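PDB 5X7V: nucleosome assembly protein from Plasmodium falciparum, which probably binds histones as a chaperone of the nucleosome assembly protein family and so is thought to serve nucleosome assembly in the malaria parasite. Local coordinates for residues A[67-72]-A[156-161]; A[50-55]-A[74-79]; A[108-113]-A[127-132]. All blocks are in the same frame, centred on the assembly; numbering follows the deposited sequence.

Contact 1. Residues A[67-72]-A[156-161]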
loop_
_atom_site.group_PDB
_atom_site.type_symbol
_atom_site.label_atom_id
_atom_site.label_comp_id
_atom_site.label_asym_id
_atom_site.label_seq_id
_atom_site.Cartn_x
_atom_site.Cartn_y
_atom_site.Cartn_z
ATOM N N PRO A 67 -23.304 -3.962 19.633
ATOM C CA PRO A 67 -22.762 -3.571 20.936
ATOM C C PRO A 67 -22.259 -4.780 21.698
ATOM O O PRO A 67 -21.372 -4.679 22.545
ATOM C CB PRO A 67 -23.966 -2.925 21.636
ATOM C CG PRO A 67 -24.814 -2.438 20.505
ATOM C CD PRO A 67 -24.702 -3.533 19.477
ATOM N N GLU A 68 -22.826 -5.929 21.372
ATOM C CA GLU A 68 -22.494 -7.153 22.063
ATOM C C GLU A 68 -21.029 -7.479 21.859
ATOM O O GLU A 68 -20.368 -7.981 22.763
ATOM C CB GLU A 68 -23.379 -8.291 21.578
ATOM C CG GLU A 68 -24.775 -8.229 22.153
ATOM C CD GLU A 68 -25.662 -7.199 21.454
ATOM O OE1 GLU A 68 -25.859 -7.312 20.222
ATOM O OE2 GLU A 68 -26.168 -6.277 22.137
ATOM N N ASP A 69 -20.522 -7.167 20.673
ATOM C CA ASP A 69 -19.126 -7.399 20.373
ATOM C C ASP A 69 -18.210 -6.859 21.453
ATOM O O ASP A 69 -17.144 -7.436 21.721
ATOM C CB ASP A 69 -18.761 -6.763 19.041
ATOM C CG ASP A 69 -19.108 -7.639 17.878
ATOM O OD1 ASP A 69 -19.413 -8.832 18.098
ATOM O OD2 ASP A 69 -19.046 -7.141 16.740
ATOM N N ILE A 70 -18.647 -5.764 22.074
ATOM C CA ILE A 70 -17.806 -5.005 22.981
ATOM C C ILE A 70 -17.642 -5.772 24.261
ATOM O O ILE A 70 -16.587 -5.703 24.894
ATOM C CB ILE A 70 -18.389 -3.612 23.282
ATOM C CG1 ILE A 70 -18.599 -2.830 21.994
ATOM C CG2 ILE A 70 -17.471 -2.816 24.185
ATOM C CD1 ILE A 70 -19.119 -1.450 22.242
ATOM N N ASP A 71 -18.679 -6.518 24.628
ATOM C CA ASP A 71 -18.674 -7.292 25.879
ATOM C C ASP A 71 -17.534 -8.291 25.933
ATOM O O ASP A 71 -16.883 -8.432 26.960
ATOM C CB ASP A 71 -20.006 -8.030 26.083
ATOM C CG ASP A 71 -21.071 -7.149 26.704
ATOM O OD1 ASP A 71 -20.705 -6.350 27.603
ATOM O OD2 ASP A 71 -22.258 -7.251 26.292
ATOM N N ILE A 72 -17.301 -8.973 24.818
ATOM C CA ILE A 72 -16.177 -9.897 24.684
ATOM C C ILE A 72 -14.859 -9.135 24.467
ATOM O O ILE A 72 -13.894 -9.329 25.201
ATOM C CB ILE A 72 -16.404 -10.891 23.514
ATOM C CG1 ILE A 72 -17.674 -11.732 23.731
ATOM C CG2 ILE A 72 -15.215 -11.825 23.386
ATOM C CD1 ILE A 72 -18.883 -11.262 22.987
ATOM N N SER A 156 -21.106 -8.648 13.166
ATOM C CA SER A 156 -20.230 -8.917 14.316
ATOM C C SER A 156 -18.771 -9.133 13.901
ATOM O O SER A 156 -18.472 -9.977 13.061
ATOM C CB SER A 156 -20.726 -10.135 15.081
ATOM O OG SER A 156 -19.848 -10.488 16.124
ATOM N N ILE A 157 -17.861 -8.370 14.498
ATOM C CA ILE A 157 -16.431 -8.508 14.222
ATOM C C ILE A 157 -15.944 -9.956 14.299
ATOM O O ILE A 157 -15.043 -10.348 13.573
ATOM C CB ILE A 157 -15.596 -7.649 15.192
ATOM C CG1 ILE A 157 -14.163 -7.494 14.684
ATOM C CG2 ILE A 157 -15.633 -8.217 16.603
ATOM C CD1 ILE A 157 -13.432 -6.289 15.264
ATOM N N PHE A 158 -16.566 -10.757 15.151
ATOM C CA PHE A 158 -16.173 -12.134 15.322
ATOM C C PHE A 158 -16.627 -12.995 14.165
ATOM O O PHE A 158 -16.270 -14.166 14.110
ATOM C CB PHE A 158 -16.726 -12.690 16.617
ATOM C CG PHE A 158 -16.133 -12.065 17.821
ATOM C CD1 PHE A 158 -14.852 -12.389 18.208
ATOM C CD2 PHE A 158 -16.852 -11.153 18.575
ATOM C CE1 PHE A 158 -14.288 -11.814 19.302
ATOM C CE2 PHE A 158 -16.297 -10.583 19.676
ATOM C CZ PHE A 158 -15.001 -10.919 20.038
ATOM N N GLU A 159 -17.395 -12.421 13.239
ATOM C CA GLU A 159 -17.681 -13.091 11.966
ATOM C C GLU A 159 -16.444 -13.175 11.080
ATOM O O GLU A 159 -16.446 -13.871 10.062
ATOM C CB GLU A 159 -18.787 -12.380 11.194
ATOM C CG GLU A 159 -20.113 -12.386 11.889
ATOM C CD GLU A 159 -21.216 -11.948 10.972
ATOM O OE1 GLU A 159 -21.419 -12.652 9.951
ATOM O OE2 GLU A 159 -21.863 -10.910 11.260
ATOM N N TRP A 160 -15.400 -12.442 11.461
ATOM C CA TRP A 160 -14.160 -12.443 10.716
ATOM C C TRP A 160 -13.406 -13.761 10.894
ATOM O O TRP A 160 -12.547 -14.104 10.082
ATOM C CB TRP A 160 -13.282 -11.261 11.128
ATOM C CG TRP A 160 -11.998 -11.259 10.356
ATOM C CD1 TRP A 160 -11.856 -11.072 9.013
ATOM C CD2 TRP A 160 -10.686 -11.486 10.869
ATOM N NE1 TRP A 160 -10.539 -11.166 8.659
ATOM C CE2 TRP A 160 -9.798 -11.420 9.780
ATOM C CE3 TRP A 160 -10.175 -11.733 12.142
ATOM C CZ2 TRP A 160 -8.425 -11.604 9.927
ATOM C CZ3 TRP A 160 -8.804 -11.907 12.284
ATOM C CH2 TRP A 160 -7.950 -11.839 11.185
ATOM N N PHE A 161 -13.746 -14.516 11.937
ATOM C CA PHE A 161 -13.104 -15.804 12.183
ATOM C C PHE A 161 -13.777 -16.968 11.441
ATOM O O PHE A 161 -14.214 -17.954 12.042
ATOM C CB PHE A 161 -13.056 -16.071 13.675
ATOM C CG PHE A 161 -12.170 -15.121 14.410
ATOM C CD1 PHE A 161 -10.796 -15.376 14.529
ATOM C CD2 PHE A 161 -12.695 -13.951 14.969
ATOM C CE1 PHE A 161 -9.962 -14.492 15.195
ATOM C CE2 PHE A 161 -11.862 -13.055 15.637
ATOM C CZ PHE A 161 -10.496 -13.323 15.743
#
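D69, of the short helix 68-73, binds S156 and I157, at the entry to the 3-10 segment 157-160, with one carboxylate oxygen each. Its CB points at that segment, and CG, anti to the carbonyl carbon (chi1 -83°), brings the carboxylate up to S156 and I157. OD1 accepts the S156 hydroxyl on its syn lone pair, D69 OD1 to S156 OG 2.6 Å. OD2 takes the I157 amide, D69 OD2 to I157 N 2.8 Å, also from the syn side but 34° out of the carboxylate plane. The I157 methyl CG2 lies against this same oxygen. D69 OD1 also lies at the edge of the F158 ring, near its plane, 3.5 Å from F158 CD2, with carboxylate and ring 80° apart. The buried carboxylate thus has a hydroxyl and a backbone N-H as donors, which would suit a charged form. One turn further along the helix, I72 CG2 approaches the far end of the same ring, 3.5 Å from F158 CZ. I72 and F158 both rest on F97 of strand 91-97, and I157 leans on V172 of helix 172-180, so the short helix is fastened to the loop between the sheet and helix 172-180.

Contact 2. Residues A[50-55]-A[74-79]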
loop_
_atom_site.group_PDB
_atom_site.type_symbol
_atom_site.label_atom_id
_atom_site.label_comp_id
_atom_site.label_asym_id
_atom_site.label_seq_id
_atom_site.Cartn_x
_atom_site.Cartn_y
_atom_site.Cartn_z
ATOM N N GLY A 50 -9.594 -2.057 28.834
ATOM C CA GLY A 50 -10.411 -2.222 27.653
ATOM C C GLY A 50 -9.874 -1.507 26.434
ATOM O O GLY A 50 -10.645 -0.968 25.647
ATOM N N PHE A 51 -8.550 -1.512 26.285
ATOM C CA PHE A 51 -7.869 -0.790 25.213
ATOM C C PHE A 51 -8.264 -1.234 23.811
ATOM O O PHE A 51 -8.567 -0.397 22.975
ATOM C CB PHE A 51 -6.346 -0.915 25.360
ATOM C CG PHE A 51 -5.569 -0.395 24.166
ATOM C CD1 PHE A 51 -5.120 0.902 24.132
ATOM C CD2 PHE A 51 -5.290 -1.215 23.075
ATOM C CE1 PHE A 51 -4.425 1.372 23.047
ATOM C CE2 PHE A 51 -4.602 -0.739 21.989
ATOM C CZ PHE A 51 -4.172 0.557 21.982
ATOM N N TRP A 52 -8.223 -2.524 23.507
ATOM C CA TRP A 52 -8.488 -2.886 22.120
ATOM C C TRP A 52 -9.936 -2.648 21.790
ATOM O O TRP A 52 -10.228 -2.194 20.698
ATOM C CB TRP A 52 -8.086 -4.330 21.807
ATOM C CG TRP A 52 -6.596 -4.452 21.612
ATOM C CD1 TRP A 52 -5.712 -5.073 22.439
ATOM C CD2 TRP A 52 -5.825 -3.893 20.542
ATOM N NE1 TRP A 52 -4.438 -4.947 21.951
ATOM C CE2 TRP A 52 -4.474 -4.222 20.791
ATOM C CE3 TRP A 52 -6.141 -3.143 19.405
ATOM C CZ2 TRP A 52 -3.430 -3.834 19.925
ATOM C CZ3 TRP A 52 -5.103 -2.750 18.552
ATOM C CH2 TRP A 52 -3.763 -3.105 18.819
ATOM N N ALA A 53 -10.837 -2.904 22.733
ATOM C CA ALA A 53 -12.257 -2.658 22.508
ATOM C C ALA A 53 -12.477 -1.238 22.027
ATOM O O ALA A 53 -13.113 -1.009 21.009
ATOM C CB ALA A 53 -13.057 -2.918 23.772
ATOM N N ASN A 54 -11.914 -0.286 22.755
ATOM C CA ASN A 54 -12.026 1.117 22.419
ATOM C C ASN A 54 -11.122 1.563 21.294
ATOM O O ASN A 54 -11.275 2.665 20.798
ATOM C CB ASN A 54 -11.722 1.960 23.638
ATOM C CG ASN A 54 -12.735 1.795 24.702
ATOM O OD1 ASN A 54 -13.823 2.332 24.602
ATOM N ND2 ASN A 54 -12.401 1.035 25.730
ATOM N N THR A 55 -10.164 0.740 20.902
ATOM C CA THR A 55 -9.370 1.078 19.740
ATOM C C THR A 55 -10.061 0.658 18.462
ATOM O O THR A 55 -10.334 1.495 17.611
ATOM C CB THR A 55 -8.030 0.433 19.777
ATOM O OG1 THR A 55 -7.360 0.859 20.955
ATOM C CG2 THR A 55 -7.233 0.867 18.589
ATOM N N ASN A 74 -13.965 -6.386 25.381
ATOM C CA ASN A 74 -13.523 -5.758 26.631
ATOM C C ASN A 74 -12.597 -6.629 27.478
ATOM O O ASN A 74 -12.099 -6.197 28.511
ATOM C CB ASN A 74 -14.735 -5.355 27.456
ATOM C CG ASN A 74 -15.128 -3.907 27.242
ATOM O OD1 ASN A 74 -14.271 -3.060 26.961
ATOM N ND2 ASN A 74 -16.421 -3.609 27.390
ATOM N N HIS A 75 -12.387 -7.866 27.028
ATOM C CA HIS A 75 -11.492 -8.825 27.680
ATOM C C HIS A 75 -10.428 -9.299 26.690
ATOM O O HIS A 75 -9.760 -10.299 26.903
ATOM C CB HIS A 75 -12.285 -10.011 28.242
ATOM C CG HIS A 75 -13.458 -9.601 29.080
ATOM N ND1 HIS A 75 -13.354 -9.310 30.422
ATOM C CD2 HIS A 75 -14.752 -9.385 28.748
ATOM C CE1 HIS A 75 -14.541 -8.955 30.889
ATOM N NE2 HIS A 75 -15.404 -8.989 29.892
ATOM N N LEU A 76 -10.289 -8.574 25.590
ATOM C CA LEU A 76 -9.178 -8.803 24.680
ATOM C C LEU A 76 -7.940 -8.218 25.362
ATOM O O LEU A 76 -7.735 -7.003 25.361
ATOM C CB LEU A 76 -9.439 -8.167 23.300
ATOM C CG LEU A 76 -8.433 -8.455 22.176
ATOM C CD1 LEU A 76 -8.230 -9.928 22.088
ATOM C CD2 LEU A 76 -8.868 -7.937 20.807
ATOM N N VAL A 77 -7.138 -9.087 25.976
ATOM C CA VAL A 77 -5.964 -8.648 26.703
ATOM C C VAL A 77 -4.789 -8.472 25.735
ATOM O O VAL A 77 -3.847 -7.744 26.041
ATOM C CB VAL A 77 -5.557 -9.648 27.842
ATOM C CG1 VAL A 77 -6.662 -9.854 28.829
ATOM C CG2 VAL A 77 -5.142 -10.974 27.282
ATOM N N LYS A 78 -4.847 -9.121 24.571
ATOM C CA LYS A 78 -3.691 -9.170 23.667
ATOM C C LYS A 78 -4.056 -9.404 22.208
ATOM O O LYS A 78 -4.807 -10.335 21.877
ATOM C CB LYS A 78 -2.728 -10.275 24.107
ATOM C CG LYS A 78 -1.276 -10.042 23.753
ATOM C CD LYS A 78 -0.368 -10.541 24.870
ATOM C CE LYS A 78 1.072 -10.538 24.447
ATOM N NZ LYS A 78 1.167 -11.119 23.116
ATOM N N LEU A 79 -3.494 -8.572 21.338
ATOM C CA LEU A 79 -3.686 -8.708 19.901
ATOM C C LEU A 79 -2.319 -8.689 19.257
ATOM O O LEU A 79 -1.516 -7.807 19.559
ATOM C CB LEU A 79 -4.560 -7.575 19.362
ATOM C CG LEU A 79 -5.267 -7.637 18.007
ATOM C CD1 LEU A 79 -6.237 -6.477 17.952
ATOM C CD2 LEU A 79 -4.286 -7.560 16.859
#
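W52, on the short helix 51-55, lays its indole on L79 of strand 76-82, an outermost strand, within this chain, of the antiparallel sheet in this NAP-family domain. The axes of helix 51-55 and strand segment 76-79 approach to 8.1 Å with 74° between their directions, so the helix runs across the strand. The W52 side chain stands at about a right angle to that of L79, whose CD1 makes a CH-pi contact 3.7 Å from the centroid of the W52 six-membered ring, 16° off the ring normal. L79 CB comes in beside it, 3.6 Å from W52 CE2. F51 CE2 of the same helix lies over the opposite face, so the indole is sandwiched. The root of the side chain is held separately: W52 CB meets L76 CD2 at 3.8 Å. L76 and L79 also pack on strand 91-97, and I45 of helix 2-45 touches W52. V77 and K78, between the two leucines, point away and both face I96 in a classic beta bulge; K78 forms a salt bridge with D80. Ahead of the strand, N74 starts off away from the helix, but its amide turns back. Its oxygen passes G50, the N-cap residue, and N74 OD1 ends 3.4 Å from A53 CB.

Contact 3. Residues A[108-113]-A[127-132]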
loop_
_atom_site.group_PDB
_atom_site.type_symbol
_atom_site.label_atom_id
_atom_site.label_comp_id
_atom_site.label_asym_id
_atom_site.label_seq_id
_atom_site.Cartn_x
_atom_site.Cartn_y
_atom_site.Cartn_z
ATOM N N LEU A 108 -9.728 -19.276 24.487
ATOM C CA LEU A 108 -9.495 -17.879 24.813
ATOM C C LEU A 108 -8.467 -17.301 23.877
ATOM O O LEU A 108 -8.250 -16.085 23.855
ATOM C CB LEU A 108 -9.044 -17.722 26.263
ATOM C CG LEU A 108 -10.098 -18.101 27.293
ATOM C CD1 LEU A 108 -9.538 -17.992 28.691
ATOM C CD2 LEU A 108 -11.304 -17.233 27.131
ATOM N N THR A 109 -7.826 -18.191 23.116
ATOM C CA THR A 109 -6.897 -17.802 22.067
ATOM C C THR A 109 -7.529 -18.070 20.711
ATOM O O THR A 109 -7.824 -19.211 20.382
ATOM C CB THR A 109 -5.558 -18.556 22.169
ATOM O OG1 THR A 109 -4.925 -18.256 23.418
ATOM C CG2 THR A 109 -4.622 -18.161 21.025
ATOM N N LEU A 110 -7.752 -17.015 19.938
ATOM C CA LEU A 110 -8.246 -17.138 18.578
ATOM C C LEU A 110 -7.126 -16.825 17.587
ATOM O O LEU A 110 -6.459 -15.798 17.719
ATOM C CB LEU A 110 -9.408 -16.187 18.352
ATOM C CG LEU A 110 -10.520 -16.250 19.373
ATOM C CD1 LEU A 110 -11.518 -15.168 19.081
ATOM C CD2 LEU A 110 -11.154 -17.592 19.263
ATOM N N VAL A 111 -6.905 -17.690 16.604
ATOM C CA VAL A 111 -5.915 -17.373 15.577
ATOM C C VAL A 111 -6.533 -17.399 14.189
ATOM O O VAL A 111 -7.459 -18.145 13.912
ATOM C CB VAL A 111 -4.692 -18.337 15.601
ATOM C CG1 VAL A 111 -3.891 -18.167 16.879
ATOM C CG2 VAL A 111 -5.147 -19.775 15.448
ATOM N N LYS A 112 -6.030 -16.545 13.319
ATOM C CA LYS A 112 -6.328 -16.668 11.904
ATOM C C LYS A 112 -5.066 -16.396 11.103
ATOM O O LYS A 112 -4.489 -15.315 11.177
ATOM C CB LYS A 112 -7.446 -15.728 11.490
ATOM C CG LYS A 112 -7.943 -15.988 10.101
ATOM C CD LYS A 112 -9.081 -15.056 9.783
ATOM C CE LYS A 112 -9.644 -15.385 8.422
ATOM N NZ LYS A 112 -10.913 -14.685 8.146
ATOM N N HIS A 113 -4.641 -17.408 10.360
ATOM C CA HIS A 113 -3.416 -17.381 9.584
ATOM C C HIS A 113 -3.813 -17.346 8.106
ATOM O O HIS A 113 -4.598 -18.164 7.642
ATOM C CB HIS A 113 -2.552 -18.598 9.956
ATOM C CG HIS A 113 -1.276 -18.717 9.189
ATOM N ND1 HIS A 113 -0.342 -19.698 9.450
ATOM C CD2 HIS A 113 -0.784 -17.995 8.154
ATOM C CE1 HIS A 113 0.673 -19.569 8.614
ATOM N NE2 HIS A 113 0.426 -18.544 7.814
ATOM N N THR A 127 -9.408 -20.461 14.124
ATOM C CA THR A 127 -10.024 -21.027 15.301
ATOM C C THR A 127 -11.538 -21.069 15.162
ATOM O O THR A 127 -12.163 -20.081 14.812
ATOM C CB THR A 127 -9.637 -20.241 16.568
ATOM O OG1 THR A 127 -8.230 -20.393 16.823
ATOM C CG2 THR A 127 -10.426 -20.747 17.768
ATOM N N ARG A 128 -12.113 -22.179 15.586
ATOM C CA ARG A 128 -13.543 -22.328 15.606
ATOM C C ARG A 128 -13.956 -21.853 16.976
ATOM O O ARG A 128 -13.593 -22.446 17.966
ATOM C CB ARG A 128 -13.909 -23.791 15.456
ATOM C CG ARG A 128 -15.012 -24.090 14.465
ATOM C CD ARG A 128 -14.920 -25.516 13.962
ATOM N NE ARG A 128 -14.965 -25.575 12.506
ATOM N N ILE A 129 -14.666 -20.745 17.034
ATOM C CA ILE A 129 -15.150 -20.229 18.283
ATOM C C ILE A 129 -16.353 -21.048 18.697
ATOM O O ILE A 129 -17.273 -21.295 17.906
ATOM C CB ILE A 129 -15.532 -18.752 18.166
ATOM C CG1 ILE A 129 -14.389 -17.947 17.572
ATOM C CG2 ILE A 129 -15.899 -18.187 19.520
ATOM C CD1 ILE A 129 -14.838 -16.655 17.025
ATOM N N LYS A 130 -16.334 -21.496 19.938
ATOM C CA LYS A 130 -17.453 -22.224 20.483
ATOM C C LYS A 130 -18.119 -21.324 21.512
ATOM O O LYS A 130 -17.710 -21.271 22.673
ATOM C CB LYS A 130 -16.987 -23.545 21.086
ATOM C CG LYS A 130 -16.476 -24.530 20.044
ATOM C CD LYS A 130 -15.971 -25.806 20.662
ATOM C CE LYS A 130 -14.829 -25.546 21.637
ATOM N NZ LYS A 130 -14.139 -26.832 21.989
ATOM N N TRP A 131 -19.110 -20.575 21.037
ATOM C CA TRP A 131 -19.911 -19.675 21.856
ATOM C C TRP A 131 -20.700 -20.438 22.908
ATOM O O TRP A 131 -21.217 -21.510 22.622
ATOM C CB TRP A 131 -20.836 -18.876 20.952
ATOM C CG TRP A 131 -20.041 -18.035 20.028
ATOM C CD1 TRP A 131 -19.743 -18.297 18.722
ATOM C CD2 TRP A 131 -19.389 -16.802 20.346
ATOM N NE1 TRP A 131 -18.968 -17.288 18.201
ATOM C CE2 TRP A 131 -18.733 -16.358 19.182
ATOM C CE3 TRP A 131 -19.310 -16.017 21.502
ATOM C CZ2 TRP A 131 -18.002 -15.173 19.140
ATOM C CZ3 TRP A 131 -18.582 -14.846 21.456
ATOM C CH2 TRP A 131 -17.944 -14.431 20.285
ATOM N N LYS A 132 -20.756 -19.912 24.128
ATOM C CA LYS A 132 -21.576 -20.513 25.160
ATOM C C LYS A 132 -23.042 -20.288 24.791
ATOM O O LYS A 132 -23.361 -19.400 23.997
ATOM C CB LYS A 132 -21.274 -19.926 26.545
ATOM C CG LYS A 132 -19.839 -20.083 26.996
ATOM C CD LYS A 132 -19.473 -21.525 27.122
ATOM C CE LYS A 132 -18.033 -21.649 27.502
ATOM N NZ LYS A 132 -17.847 -21.077 28.838
#
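T127 presents its two branches to different residues of strand 109-113, the hydroxyl to V111 and the methyl to L110. With OG1 anti to the carbonyl carbon (chi1 -66°), the hydroxyl oxygen accepts the V111 amide almost in line, V111 N to T127 OG1 3.0 Å at 169°. The oxygen also touches the valine's side chain, 3.4 Å from V111 CG2, and the two side chains cross at about a right angle. The other branch, T127 CG2, turns to the leucine and lies 3.6 Å from L110 CD2. Here too the side chains are roughly perpendicular. Returning along the backbone, the T127 amide donates to the V111 carbonyl, T127 N to V111 O 3.0 Å. V111 is therefore gripped at both its N-H and its C=O by a single residue, one bond coming from a backbone amide and the other ending on a side chain. T127 comes directly after strand 121-126, outermost within this chain in the antiparallel sheet and paired with 109-116, so the two bonds carry the pairing one residue on as the chain leaves for the long loop before helix 172-180. Two residues on, I129 crosses L110 at about a right angle, and its CG1 lies 3.7 Å from L110 CD2. That methyl therefore meets both T127 and I129. L110 also packs on F97 of strand 91-97, while the I129 methyl CG2 lies over one face of the W131 ring.

All three contacts lie around one antiparallel sheet, in strand order 76-82, 91-97, 109-116, 121-126. Contact 2 places a helix against the first strand; contact 3 joins the third to the chain leaving the fourth. Their centres are about 16 Å apart and they do not touch. Contact 1 lies about 12 Å from each, centre to centre. The segments of contacts 1 and 2 alternate along the chain, contact 3 follows contact 2, and contact 3 is nested within the loop closed by contact 1. Contacts 1 and 3 meet directly: F161 packs on L110 and I129, F158 on W131, and W160 O accepts a probable hydrogen bond from K112 NZ. Contacts 1 and 2 attach the two short helices, and contacts 1 and 3 the long loop, to the NAP-family sheet.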